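Local coordinates for protein phosphatase Slingshot homolog 2 (Homo sapiens, PDB 2NT2), which dephosphorylates cofilin through its dual-specificity phosphatase domain, activating this actin-binding and depolymerising factor and so regulating actin filament dynamics, at residues A[15-20]-A[88-93]; A[61-66]-A[129-134]; A[35-40]-A[92-97]; A[9-14]-A[84-89]. The protein carries 1 engineered substitution. All blocks are in the same frame, centred on the assembly; numbering follows the deposited sequence.

Contact 1. Residues A[15-20]-A[88-93]; sequences SEWNAS and SKMGVS. Engineered in segment 88-93: S88 (natural residue Cys). With SO4 (sulfate ion), chain D.
E16 and K89 meet twice, once through the backbone and once through their charges. E16 N donates to K89 O at 3.3 Å; the bond is nearly straight at hydrogen (173°), yet the donor stands above the carbonyl plane. At the start of helix 16-19, for which S15 is the N-cap residue, this bond ties the first turn to the loop. With E16 CG between its backbone N and carbonyl carbon (chi1 61°) and the chain extended beyond, the two side chains run alongside each other, and a long, weak salt bridge joins E16 OE1 to K89 NZ at 3.5 Å. K89 CD and CE also lie against the same oxygen, and a leucine in place of K89 would probably leave the E16 carboxylate without this opposite charge.

The loop 88-93 belongs to the P-loop of the protein-tyrosine phosphatase family, the phosphate-binding cradle of the active site. Its catalytic cysteine, which forms the phosphocysteine intermediate, is replaced here by the engineered S88. A sulfate occupies the cradle. M90 N reaches sulfate O1 at 2.7 Å, while V92 N and S93 N converge on sulfate O4. S88 OG lies very close to O4 and accepts from G91 N at 2.7 Å, an ST motif.

W17 supplies the apolar part of the contact. It carries E16 CG over the centre of one ring face and receives M90 at its edge, where M90 CE comes within 3.5 Å of W17 CZ3. M90 SD also lies at that edge, a Met-aromatic contact 5.1 Å from the centroid of the six-membered ring.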
loop_
_atom_site.group_PDB
_atom_site.type_symbol
_atom_site.label_atom_id
_atom_site.label_comp_id
_atom_site.label_asym_id
_atom_site.label_seq_id
_atom_site.Cartn_x
_atom_site.Cartn_y
_atom_site.Cartn_z
ATOM N N SER A 15 -0.798 3.352 8.980
ATOM C CA SER A 15 -0.034 4.575 9.170
ATOM C C SER A 15 1.347 4.300 9.752
ATOM O O SER A 15 1.716 3.157 10.022
ATOM C CB SER A 15 -0.795 5.538 10.094
ATOM O OG SER A 15 -0.989 4.955 11.376
ATOM N N GLU A 16 2.104 5.381 9.964
ATOM C CA GLU A 16 3.422 5.255 10.574
ATOM C C GLU A 16 3.315 4.769 12.012
ATOM O O GLU A 16 4.197 4.062 12.500
ATOM C CB GLU A 16 4.184 6.582 10.526
ATOM C CG GLU A 16 3.521 7.724 11.277
ATOM C CD GLU A 16 4.519 8.801 11.661
ATOM O OE1 GLU A 16 4.216 9.996 11.474
ATOM O OE2 GLU A 16 5.613 8.449 12.147
ATOM N N TRP A 17 2.245 5.173 12.693
ATOM C CA TRP A 17 2.057 4.762 14.084
ATOM C C TRP A 17 1.697 3.289 14.180
ATOM O O TRP A 17 1.995 2.639 15.180
ATOM C CB TRP A 17 1.027 5.668 14.765
ATOM C CG TRP A 17 1.497 7.098 14.701
ATOM C CD1 TRP A 17 2.444 7.686 15.487
ATOM C CD2 TRP A 17 1.039 8.105 13.793
ATOM N NE1 TRP A 17 2.602 9.001 15.127
ATOM C CE2 TRP A 17 1.752 9.285 14.092
ATOM C CE3 TRP A 17 0.096 8.128 12.763
ATOM C CZ2 TRP A 17 1.549 10.474 13.391
ATOM C CZ3 TRP A 17 -0.105 9.308 12.069
ATOM C CH2 TRP A 17 0.619 10.465 12.387
ATOM N N ASN A 18 1.117 2.747 13.114
ATOM C CA ASN A 18 0.938 1.305 12.992
ATOM C C ASN A 18 2.269 0.624 12.701
ATOM O O ASN A 18 2.539 -0.481 13.168
ATOM C CB ASN A 18 -0.068 0.964 11.894
ATOM C CG ASN A 18 -1.469 1.456 12.174
ATOM O OD1 ASN A 18 -1.905 1.591 13.318
ATOM N ND2 ASN A 18 -2.213 1.751 11.113
ATOM N N ALA A 19 3.128 1.281 11.916
ATOM C CA ALA A 19 4.380 0.630 11.545
ATOM C C ALA A 19 5.367 0.600 12.709
ATOM O O ALA A 19 6.295 -0.216 12.705
ATOM C CB ALA A 19 4.994 1.304 10.331
ATOM N N SER A 20 5.163 1.482 13.687
ATOM C CA SER A 20 6.002 1.510 14.883
ATOM C C SER A 20 5.444 0.655 16.019
ATOM O O SER A 20 6.039 0.600 17.103
ATOM C CB SER A 20 6.274 2.928 15.366
ATOM O OG SER A 20 5.148 3.713 15.669
ATOM N N SER A 88 1.932 4.601 4.950
ATOM C CA SER A 88 2.495 5.911 4.663
ATOM C C SER A 88 2.672 6.666 5.978
ATOM O O SER A 88 2.938 6.045 7.011
ATOM C CB SER A 88 1.603 6.681 3.691
ATOM O OG SER A 88 0.248 6.659 4.107
ATOM N N LYS A 89 2.494 7.979 5.961
ATOM C CA LYS A 89 2.398 8.702 7.233
ATOM C C LYS A 89 0.985 8.579 7.803
ATOM O O LYS A 89 0.811 8.201 8.955
ATOM C CB LYS A 89 2.791 10.164 7.066
ATOM C CG LYS A 89 2.256 11.097 8.140
ATOM C CD LYS A 89 3.273 12.141 8.554
ATOM C CE LYS A 89 2.796 12.912 9.774
ATOM N NZ LYS A 89 3.930 13.334 10.642
ATOM N N MET A 90 -0.036 8.902 7.010
ATOM C CA MET A 90 -1.402 8.815 7.509
ATOM C C MET A 90 -2.117 7.535 7.100
ATOM O O MET A 90 -3.075 7.140 7.772
ATOM C CB MET A 90 -2.219 10.034 7.075
ATOM C CG MET A 90 -1.532 11.373 7.263
ATOM S SD MET A 90 -1.009 11.721 8.951
ATOM C CE MET A 90 -2.287 10.908 9.901
ATOM N N GLY A 91 -1.666 6.885 6.038
ATOM C CA GLY A 91 -2.348 5.709 5.514
ATOM C C GLY A 91 -3.592 6.106 4.735
ATOM O O GLY A 91 -4.596 5.399 4.727
ATOM N N VAL A 92 -3.528 7.251 4.072
ATOM C CA VAL A 92 -4.680 7.864 3.420
ATOM C C VAL A 92 -4.471 8.058 1.928
ATOM O O VAL A 92 -5.398 7.913 1.132
ATOM C CB VAL A 92 -4.966 9.226 4.089
ATOM C CG1 VAL A 92 -5.559 10.221 3.111
ATOM C CG2 VAL A 92 -5.873 9.020 5.295
ATOM N N SER A 93 -3.251 8.385 1.518
ATOM C CA SER A 93 -2.998 8.760 0.127
ATOM C C SER A 93 -1.942 7.901 -0.543
ATOM O O SER A 93 -2.215 7.116 -1.458
ATOM C CB SER A 93 -2.608 10.242 0.095
ATOM O OG SER A 93 -2.429 10.713 -1.217
HETATM S S SO4 D . -0.110 9.763 3.446
HETATM O O1 SO4 D . 0.758 9.750 4.614
HETATM O O2 SO4 D . -0.867 11.010 3.367
HETATM O O3 SO4 D . 0.700 9.634 2.230
HETATM O O4 SO4 D . -1.043 8.635 3.529
#

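Contact 2. Residues A[61-66]-A[129-134]; sequences TDLLAY and PSFMRQ
Q134 reaches from its helix to the backbone of the loop 61-66 and uses both ends of its amide. Q134 OE1 accepts from L63 N at 2.9 Å, with the donor in the carbonyl plane, and more weakly from L64 N at 3.4 Å. Q134 NE2 donates to T61 O at 3.2 Å, so that both amide ends are engaged and the group's rotation is fixed. With CG beside the backbone N (chi1 -78°) and the chain extended beyond it, the amide spans three successive peptide units, from T61 O to L64 N.

This joins the first turns of helix 129-143 to the loop that leads into helix 67-79, within the dual-specificity phosphatase domain. The loop has its own brace, an Asx motif in which D62 OD1 accepts from A65 N at 3.1 Å.

Apolar contacts gather round F131. L63 CD1 sits over one face of the ring in a CH-pi contact, 3.9 Å from the centroid and 15° off the normal. T61 meets the ring differently: its O lies at the edge, near the plane, and T61 CB approaches F131 CE2 at 3.6 Å. F131 also packs on R94 and S97 of helix 94-107. Farther along, L64 CD2 rests on Q134 O at 3.7 Å.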
loop_
_atom_site.group_PDB
_atom_site.type_symbol
_atom_site.label_atom_id
_atom_site.label_comp_id
_atom_site.label_asym_id
_atom_site.label_seq_id
_atom_site.Cartn_x
_atom_site.Cartn_y
_atom_site.Cartn_z
ATOM N N THR A 61 4.391 13.894 -7.279
ATOM C CA THR A 61 4.806 12.506 -7.120
ATOM C C THR A 61 4.180 11.624 -8.195
ATOM O O THR A 61 2.960 11.611 -8.373
ATOM C CB THR A 61 4.410 11.948 -5.737
ATOM O OG1 THR A 61 5.209 12.571 -4.726
ATOM C CG2 THR A 61 4.677 10.453 -5.691
ATOM N N ASP A 62 5.029 10.879 -8.894
ATOM C CA ASP A 62 4.582 9.875 -9.854
ATOM C C ASP A 62 4.659 8.480 -9.231
ATOM O O ASP A 62 5.676 7.799 -9.348
ATOM C CB ASP A 62 5.399 9.954 -11.134
ATOM C CG ASP A 62 5.127 8.854 -12.137
ATOM O OD1 ASP A 62 4.158 8.086 -11.974
ATOM O OD2 ASP A 62 5.908 8.736 -13.106
ATOM N N LEU A 63 3.578 8.071 -8.576
ATOM C CA LEU A 63 3.507 6.772 -7.916
ATOM C C LEU A 63 3.308 5.642 -8.924
ATOM O O LEU A 63 3.747 4.511 -8.713
ATOM C CB LEU A 63 2.353 6.760 -6.914
ATOM C CG LEU A 63 2.699 6.902 -5.436
ATOM C CD1 LEU A 63 1.462 6.616 -4.591
ATOM C CD2 LEU A 63 3.855 5.990 -5.068
ATOM N N LEU A 64 2.629 5.979 -10.009
ATOM C CA LEU A 64 2.416 5.072 -11.127
ATOM C C LEU A 64 3.696 4.341 -11.507
ATOM O O LEU A 64 3.699 3.113 -11.645
ATOM C CB LEU A 64 1.866 5.837 -12.331
ATOM C CG LEU A 64 1.377 5.021 -13.526
ATOM C CD1 LEU A 64 0.809 3.683 -13.093
ATOM C CD2 LEU A 64 0.333 5.804 -14.313
ATOM N N ALA A 65 4.794 5.075 -11.643
ATOM C CA ALA A 65 6.078 4.468 -11.966
ATOM C C ALA A 65 6.518 3.423 -10.952
ATOM O O ALA A 65 7.403 2.610 -11.230
ATOM C CB ALA A 65 7.132 5.555 -12.113
ATOM N N TYR A 66 5.935 3.384 -9.754
ATOM C CA TYR A 66 6.412 2.440 -8.749
ATOM C C TYR A 66 5.457 1.280 -8.494
ATOM O O TYR A 66 5.771 0.459 -7.616
ATOM C CB TYR A 66 6.634 3.147 -7.415
ATOM C CG TYR A 66 7.619 4.280 -7.365
ATOM C CD1 TYR A 66 7.227 5.588 -7.629
ATOM C CD2 TYR A 66 8.953 4.055 -7.042
ATOM C CE1 TYR A 66 8.132 6.631 -7.579
ATOM C CE2 TYR A 66 9.865 5.095 -6.990
ATOM C CZ TYR A 66 9.452 6.382 -7.260
ATOM O OH TYR A 66 10.362 7.416 -7.208
ATOM N N PRO A 129 -5.334 14.154 -5.382
ATOM C CA PRO A 129 -5.958 14.297 -6.700
ATOM C C PRO A 129 -5.055 13.826 -7.835
ATOM O O PRO A 129 -5.537 13.231 -8.805
ATOM C CB PRO A 129 -6.185 15.807 -6.823
ATOM C CG PRO A 129 -6.306 16.273 -5.410
ATOM C CD PRO A 129 -5.360 15.417 -4.619
ATOM N N SER A 130 -3.754 14.089 -7.716
ATOM C CA SER A 130 -2.787 13.574 -8.685
ATOM C C SER A 130 -2.670 12.060 -8.583
ATOM O O SER A 130 -2.503 11.351 -9.578
ATOM C CB SER A 130 -1.420 14.223 -8.485
ATOM O OG SER A 130 -0.408 13.545 -9.203
ATOM N N PHE A 131 -2.793 11.524 -7.367
ATOM C CA PHE A 131 -2.746 10.064 -7.250
ATOM C C PHE A 131 -3.990 9.461 -7.882
ATOM O O PHE A 131 -3.942 8.401 -8.503
ATOM C CB PHE A 131 -2.594 9.642 -5.793
ATOM C CG PHE A 131 -1.202 9.937 -5.236
ATOM C CD1 PHE A 131 -0.916 9.726 -3.893
ATOM C CD2 PHE A 131 -0.204 10.417 -6.067
ATOM C CE1 PHE A 131 0.344 9.997 -3.400
ATOM C CE2 PHE A 131 1.059 10.689 -5.581
ATOM C CZ PHE A 131 1.333 10.471 -4.240
ATOM N N MET A 132 -5.109 10.179 -7.761
ATOM C CA MET A 132 -6.336 9.698 -8.399
ATOM C C MET A 132 -6.210 9.663 -9.914
ATOM O O MET A 132 -6.595 8.687 -10.557
ATOM C CB MET A 132 -7.540 10.534 -7.972
ATOM C CG MET A 132 -7.842 10.505 -6.485
ATOM S SD MET A 132 -8.925 9.146 -6.007
ATOM C CE MET A 132 -7.864 7.735 -6.239
ATOM N N ARG A 133 -5.670 10.728 -10.494
ATOM C CA ARG A 133 -5.459 10.777 -11.939
ATOM C C ARG A 133 -4.636 9.578 -12.398
ATOM O O ARG A 133 -4.902 8.979 -13.438
ATOM C CB ARG A 133 -4.765 12.081 -12.322
ATOM C CG ARG A 133 -5.105 12.588 -13.715
ATOM C CD ARG A 133 -3.874 12.619 -14.607
ATOM N NE ARG A 133 -3.595 13.938 -15.155
ATOM C CZ ARG A 133 -3.915 14.361 -16.372
ATOM N NH1 ARG A 133 -4.551 13.553 -17.211
ATOM N NH2 ARG A 133 -3.604 15.596 -16.748
ATOM N N GLN A 134 -3.625 9.239 -11.601
ATOM C CA GLN A 134 -2.692 8.185 -11.982
ATOM C C GLN A 134 -3.309 6.798 -11.924
ATOM O O GLN A 134 -2.975 5.937 -12.737
ATOM C CB GLN A 134 -1.445 8.243 -11.091
ATOM C CG GLN A 134 -0.480 9.346 -11.494
ATOM C CD GLN A 134 0.404 9.803 -10.352
ATOM O OE1 GLN A 134 1.180 9.025 -9.792
ATOM N NE2 GLN A 134 0.288 11.077 -10.015
#

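Contact 3. Residues A[35-40]-A[92-97]; sequences NVTREI and VSRSAS. With SO4 (sulfate ion), chain D.
R94 carries this contact, meeting V36, T37 and E39 just after S93, the N-cap residue of helix 94-107, whose hydroxyl bonds to D57 and N128 instead of capping. R94 has its backbone N 3.2 Å from sulfate O3, and its side chain returns to the same oxygen: R94 NE meets sulfate O3 at 2.6 Å in an almost straight bond (177°). R94 NH2 adds a bond to sulfate O1. This is the invariant arginine of the protein-tyrosine phosphatase signature loop, binding an anion in the phosphate site.

Its outer end forms an end-on salt bridge with E39, each oxygen met on its syn side, R94 NH1 to E39 OE2 at 2.8 Å and R94 NH2 to E39 OE1 at 2.7 Å, with carboxylate and guanidinium planes only 15° apart. A bend at chi3 (-76°) turns the guanidinium between the two anions. T37 CG2 lies over one of its faces, while V36 CG1 packs on R94 CB at 3.8 Å. With a methionine in place of R94, E39 would probably lose its opposite charge and the sulfate its side-chain bonds, leaving mainly backbone N-H groups to hold it.

S95, next along the helix, has V36 CG2 4.4 Å from its CA and sends its OG to S88.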
loop_
_atom_site.group_PDB
_atom_site.type_symbol
_atom_site.label_atom_id
_atom_site.label_comp_id
_atom_site.label_asym_id
_atom_site.label_seq_id
_atom_site.Cartn_x
_atom_site.Cartn_y
_atom_site.Cartn_z
ATOM N N ASN A 35 6.793 0.464 2.976
ATOM C CA ASN A 35 6.859 1.829 3.464
ATOM C C ASN A 35 6.893 2.811 2.295
ATOM O O ASN A 35 7.950 3.038 1.712
ATOM C CB ASN A 35 8.109 1.977 4.334
ATOM C CG ASN A 35 8.205 3.330 5.001
ATOM O OD1 ASN A 35 7.504 4.261 4.613
ATOM N ND2 ASN A 35 9.079 3.416 6.000
ATOM N N VAL A 36 5.738 3.365 1.964
ATOM C CA VAL A 36 5.546 4.255 0.832
ATOM C C VAL A 36 5.779 5.710 1.214
ATOM O O VAL A 36 4.921 6.576 1.012
ATOM C CB VAL A 36 4.120 4.112 0.254
ATOM C CG1 VAL A 36 4.060 4.691 -1.155
ATOM C CG2 VAL A 36 3.692 2.656 0.240
ATOM N N THR A 37 6.928 5.987 1.827
ATOM C CA THR A 37 7.276 7.330 2.253
ATOM C C THR A 37 8.759 7.611 1.995
ATOM O O THR A 37 9.552 6.680 1.869
ATOM C CB THR A 37 7.018 7.609 3.744
ATOM O OG1 THR A 37 8.164 7.200 4.513
ATOM C CG2 THR A 37 5.821 6.860 4.298
ATOM N N ARG A 38 9.088 8.893 1.969
ATOM C CA ARG A 38 10.466 9.355 1.986
ATOM C C ARG A 38 10.899 9.700 3.415
ATOM O O ARG A 38 12.055 9.468 3.774
ATOM C CB ARG A 38 10.646 10.589 1.098
ATOM C CG ARG A 38 12.037 11.210 1.217
ATOM C CD ARG A 38 12.924 10.806 0.051
ATOM N NE ARG A 38 14.113 10.083 0.489
ATOM C CZ ARG A 38 14.879 9.322 -0.271
ATOM N NH1 ARG A 38 14.607 9.156 -1.558
ATOM N NH2 ARG A 38 15.933 8.713 0.256
ATOM N N GLU A 39 9.970 10.244 4.186
ATOM C CA GLU A 39 10.217 10.860 5.477
ATOM C C GLU A 39 10.005 9.963 6.684
ATOM O O GLU A 39 10.383 10.281 7.815
ATOM C CB GLU A 39 9.308 12.101 5.590
ATOM C CG GLU A 39 7.858 11.791 5.917
ATOM C CD GLU A 39 6.987 11.563 4.701
ATOM O OE1 GLU A 39 5.759 11.797 4.784
ATOM O OE2 GLU A 39 7.496 11.143 3.641
ATOM N N ILE A 40 9.363 8.803 6.519
ATOM C CA ILE A 40 9.179 7.944 7.691
ATOM C C ILE A 40 10.192 6.804 7.660
ATOM O O ILE A 40 10.500 6.262 6.603
ATOM C CB ILE A 40 7.756 7.382 7.790
ATOM C CG1 ILE A 40 6.702 8.456 8.109
ATOM C CG2 ILE A 40 7.653 6.260 8.802
ATOM C CD1 ILE A 40 6.041 8.954 6.843
ATOM N N VAL A 92 -3.528 7.251 4.072
ATOM C CA VAL A 92 -4.680 7.864 3.420
ATOM C C VAL A 92 -4.471 8.058 1.928
ATOM O O VAL A 92 -5.398 7.913 1.132
ATOM C CB VAL A 92 -4.966 9.226 4.089
ATOM C CG1 VAL A 92 -5.559 10.221 3.111
ATOM C CG2 VAL A 92 -5.873 9.020 5.295
ATOM N N SER A 93 -3.251 8.385 1.518
ATOM C CA SER A 93 -2.998 8.760 0.127
ATOM C C SER A 93 -1.942 7.901 -0.543
ATOM O O SER A 93 -2.215 7.116 -1.458
ATOM C CB SER A 93 -2.608 10.242 0.095
ATOM O OG SER A 93 -2.429 10.713 -1.217
ATOM N N ARG A 94 -0.689 8.006 -0.111
ATOM C CA ARG A 94 0.361 7.210 -0.753
ATOM C C ARG A 94 0.123 5.715 -0.574
ATOM O O ARG A 94 0.244 4.925 -1.515
ATOM C CB ARG A 94 1.731 7.585 -0.192
ATOM C CG ARG A 94 2.244 8.951 -0.629
ATOM C CD ARG A 94 3.503 9.315 0.148
ATOM N NE ARG A 94 3.197 9.724 1.517
ATOM C CZ ARG A 94 4.104 10.105 2.405
ATOM N NH1 ARG A 94 5.390 10.135 2.092
ATOM N NH2 ARG A 94 3.701 10.458 3.621
ATOM N N SER A 95 -0.195 5.305 0.651
ATOM C CA SER A 95 -0.429 3.900 0.949
ATOM C C SER A 95 -1.738 3.413 0.328
ATOM O O SER A 95 -1.751 2.345 -0.281
ATOM C CB SER A 95 -0.427 3.652 2.454
ATOM O OG SER A 95 -1.221 4.586 3.156
ATOM N N ALA A 96 -2.804 4.201 0.489
ATOM C CA ALA A 96 -4.118 3.794 -0.007
ATOM C C ALA A 96 -4.091 3.579 -1.520
ATOM O O ALA A 96 -4.548 2.545 -2.002
ATOM C CB ALA A 96 -5.203 4.783 0.369
ATOM N N SER A 97 -3.537 4.552 -2.238
ATOM C CA SER A 97 -3.437 4.498 -3.684
ATOM C C SER A 97 -2.697 3.246 -4.141
ATOM O O SER A 97 -3.146 2.541 -5.044
ATOM C CB SER A 97 -2.703 5.733 -4.220
ATOM O OG SER A 97 -3.130 6.906 -3.555
HETATM S S SO4 D . -0.110 9.763 3.446
HETATM O O1 SO4 D . 0.758 9.750 4.614
HETATM O O2 SO4 D . -0.867 11.010 3.367
HETATM O O3 SO4 D . 0.700 9.634 2.230
HETATM O O4 SO4 D . -1.043 8.635 3.529
#

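Contact 4. Residues A[9-14]-A[84-89]; sequences EHVFLG and CLVHSK. Engineered in segment 84-89: S88 (natural residue Cys). With SO4 (sulfate ion), chain D.
The backbone of F12 bonds to C84 on one side of L85 and to V86 on the other, so that F12 pairs with L85 in a parallel ladder of strands 11-14 and 84-87. F12 N donates to C84 O at 2.6 Å and F12 O accepts from V86 N at 2.5 Å. The ladder begins at H10 O, which receives C84 N, and continues from G14 N to V86 O. It thins out beyond them, where S88 N reaches G14 O only weakly at 3.5 Å. The strand directions differ by 28°.

On one face V11, L13, C84 and V86 form the relief. V11 CG1 touches V86 CG2 at 4.0 Å, and L13 CD1 leans over the strand to V86 O at 3.5 Å. L13 reaches there because CG lies opposite the backbone N (chi1 -178°).

The other face bears F12, L85 and H87, and G14 supplies the hollow. L85 CD1 slides into it, 3.9 Å from G14 N and 4.0 Å from F12 CB; with no side chain at G14, this methyl lies close over the backbone. H87 CB settles on G14 O at 3.4 Å, and its ring turns away so that H87 ND1 donates to S88 O.

Strand 83-87 lies between 11-14 and 30-35 in the central parallel part of the sheet, delivering the chain to the catalytic loop. The face with V11 and L13 looks onto helices 67-79 and 94-107, where H10 bonds to Y102, while on the opposite face L85 and H87 receive A19 of helix 16-19.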
loop_
_atom_site.group_PDB
_atom_site.type_symbol
_atom_site.label_atom_id
_atom_site.label_comp_id
_atom_site.label_asym_id
_atom_site.label_seq_id
_atom_site.Cartn_x
_atom_site.Cartn_y
_atom_site.Cartn_z
ATOM N N GLU A 9 -5.980 -11.077 2.413
ATOM C CA GLU A 9 -5.415 -12.046 3.349
ATOM C C GLU A 9 -4.001 -11.624 3.750
ATOM O O GLU A 9 -3.646 -11.664 4.921
ATOM C CB GLU A 9 -5.414 -13.453 2.763
ATOM C CG GLU A 9 -4.072 -14.152 2.705
ATOM C CD GLU A 9 -3.700 -14.899 3.968
ATOM O OE1 GLU A 9 -3.238 -16.052 3.860
ATOM O OE2 GLU A 9 -3.854 -14.334 5.078
ATOM N N HIS A 10 -3.250 -11.175 2.749
ATOM C CA HIS A 10 -1.841 -10.856 2.900
ATOM C C HIS A 10 -1.545 -9.368 2.874
ATOM O O HIS A 10 -0.382 -8.981 2.693
ATOM C CB HIS A 10 -1.051 -11.564 1.787
ATOM C CG HIS A 10 -1.440 -11.091 0.418
ATOM N ND1 HIS A 10 -2.723 -11.172 -0.074
ATOM C CD2 HIS A 10 -0.700 -10.524 -0.566
ATOM C CE1 HIS A 10 -2.759 -10.679 -1.302
ATOM N NE2 HIS A 10 -1.539 -10.277 -1.627
ATOM N N VAL A 11 -2.547 -8.504 3.044
ATOM C CA VAL A 11 -2.299 -7.069 2.865
ATOM C C VAL A 11 -2.967 -6.237 3.951
ATOM O O VAL A 11 -4.179 -6.329 4.160
ATOM C CB VAL A 11 -2.786 -6.543 1.502
ATOM C CG1 VAL A 11 -2.565 -5.039 1.378
ATOM C CG2 VAL A 11 -2.104 -7.274 0.356
ATOM N N PHE A 12 -2.176 -5.395 4.612
ATOM C CA PHE A 12 -2.726 -4.411 5.541
ATOM C C PHE A 12 -2.428 -3.000 5.038
ATOM O O PHE A 12 -1.366 -2.777 4.456
ATOM C CB PHE A 12 -2.163 -4.588 6.953
ATOM C CG PHE A 12 -2.857 -5.684 7.751
ATOM C CD1 PHE A 12 -2.436 -7.000 7.657
ATOM C CD2 PHE A 12 -3.923 -5.379 8.582
ATOM C CE1 PHE A 12 -3.068 -7.997 8.377
ATOM C CE2 PHE A 12 -4.563 -6.369 9.301
ATOM C CZ PHE A 12 -4.138 -7.682 9.200
ATOM N N LEU A 13 -3.351 -2.094 5.299
ATOM C CA LEU A 13 -3.188 -0.674 4.987
ATOM C C LEU A 13 -3.161 0.154 6.267
ATOM O O LEU A 13 -4.088 0.062 7.082
ATOM C CB LEU A 13 -4.327 -0.238 4.060
ATOM C CG LEU A 13 -4.289 1.218 3.587
ATOM C CD1 LEU A 13 -3.032 1.457 2.769
ATOM C CD2 LEU A 13 -5.544 1.564 2.797
ATOM N N GLY A 14 -2.123 0.961 6.494
ATOM C CA GLY A 14 -2.009 1.648 7.774
ATOM C C GLY A 14 -1.155 2.894 7.778
ATOM O O GLY A 14 -0.800 3.462 6.747
ATOM N N CYS A 84 1.660 -8.436 4.610
ATOM C CA CYS A 84 2.370 -7.198 4.301
ATOM C C CYS A 84 1.599 -5.989 4.812
ATOM O O CYS A 84 0.387 -5.892 4.620
ATOM C CB CYS A 84 2.598 -7.100 2.793
ATOM S SG CYS A 84 3.499 -5.646 2.213
ATOM N N LEU A 85 2.305 -5.077 5.476
ATOM C CA LEU A 85 1.726 -3.797 5.854
ATOM C C LEU A 85 2.074 -2.729 4.820
ATOM O O LEU A 85 3.227 -2.338 4.641
ATOM C CB LEU A 85 2.198 -3.360 7.243
ATOM C CG LEU A 85 1.925 -1.895 7.613
ATOM C CD1 LEU A 85 0.432 -1.653 7.759
ATOM C CD2 LEU A 85 2.667 -1.510 8.883
ATOM N N VAL A 86 1.057 -2.225 4.121
ATOM C CA VAL A 86 1.315 -1.053 3.287
ATOM C C VAL A 86 0.986 0.206 4.092
ATOM O O VAL A 86 -0.160 0.385 4.496
ATOM C CB VAL A 86 0.530 -1.035 1.973
ATOM C CG1 VAL A 86 1.193 -0.039 1.021
ATOM C CG2 VAL A 86 0.467 -2.418 1.351
ATOM N N HIS A 87 1.999 1.033 4.334
ATOM C CA HIS A 87 1.787 2.226 5.154
ATOM C C HIS A 87 2.471 3.453 4.559
ATOM O O HIS A 87 3.405 3.361 3.768
ATOM C CB HIS A 87 2.234 1.995 6.590
ATOM C CG HIS A 87 3.701 2.049 6.856
ATOM N ND1 HIS A 87 4.332 3.196 7.283
ATOM C CD2 HIS A 87 4.674 1.112 6.772
ATOM C CE1 HIS A 87 5.624 2.966 7.446
ATOM N NE2 HIS A 87 5.860 1.705 7.140
ATOM N N SER A 88 1.932 4.601 4.950
ATOM C CA SER A 88 2.495 5.911 4.663
ATOM C C SER A 88 2.672 6.666 5.978
ATOM O O SER A 88 2.938 6.045 7.011
ATOM C CB SER A 88 1.603 6.681 3.691
ATOM O OG SER A 88 0.248 6.659 4.107
ATOM N N LYS A 89 2.494 7.979 5.961
ATOM C CA LYS A 89 2.398 8.702 7.233
ATOM C C LYS A 89 0.985 8.579 7.803
ATOM O O LYS A 89 0.811 8.201 8.955
ATOM C CB LYS A 89 2.791 10.164 7.066
ATOM C CG LYS A 89 2.256 11.097 8.140
ATOM C CD LYS A 89 3.273 12.141 8.554
ATOM C CE LYS A 89 2.796 12.912 9.774
ATOM N NZ LYS A 89 3.930 13.334 10.642
HETATM S S SO4 D . -0.110 9.763 3.446
HETATM O O1 SO4 D . 0.758 9.750 4.614
HETATM O O2 SO4 D . -0.867 11.010 3.367
HETATM O O3 SO4 D . 0.700 9.634 2.230
HETATM O O4 SO4 D . -1.043 8.635 3.529
#

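From the N terminus, strand 11-14 pairs with 84-87 in contact 4, closing a loop of 69 residues. Helix 16-19 follows at once and meets the catalytic loop in contact 1; since that loop also comes directly after strand 83-87, the two contacts lie next to each other and share S88 and K89. Contact 3 brings the chain after strand 30-35 to the start of helix 94-107. Its span crosses that of contact 4 and ends on the same stretch as contact 1. Contact 2 crosses all three, joining the loop before helix 67-79 to helix 129-143. F131 of contact 2 touches S93, so the C-terminal helix meets the sulfate-binding loop; contacts 2 and 4 do not touch.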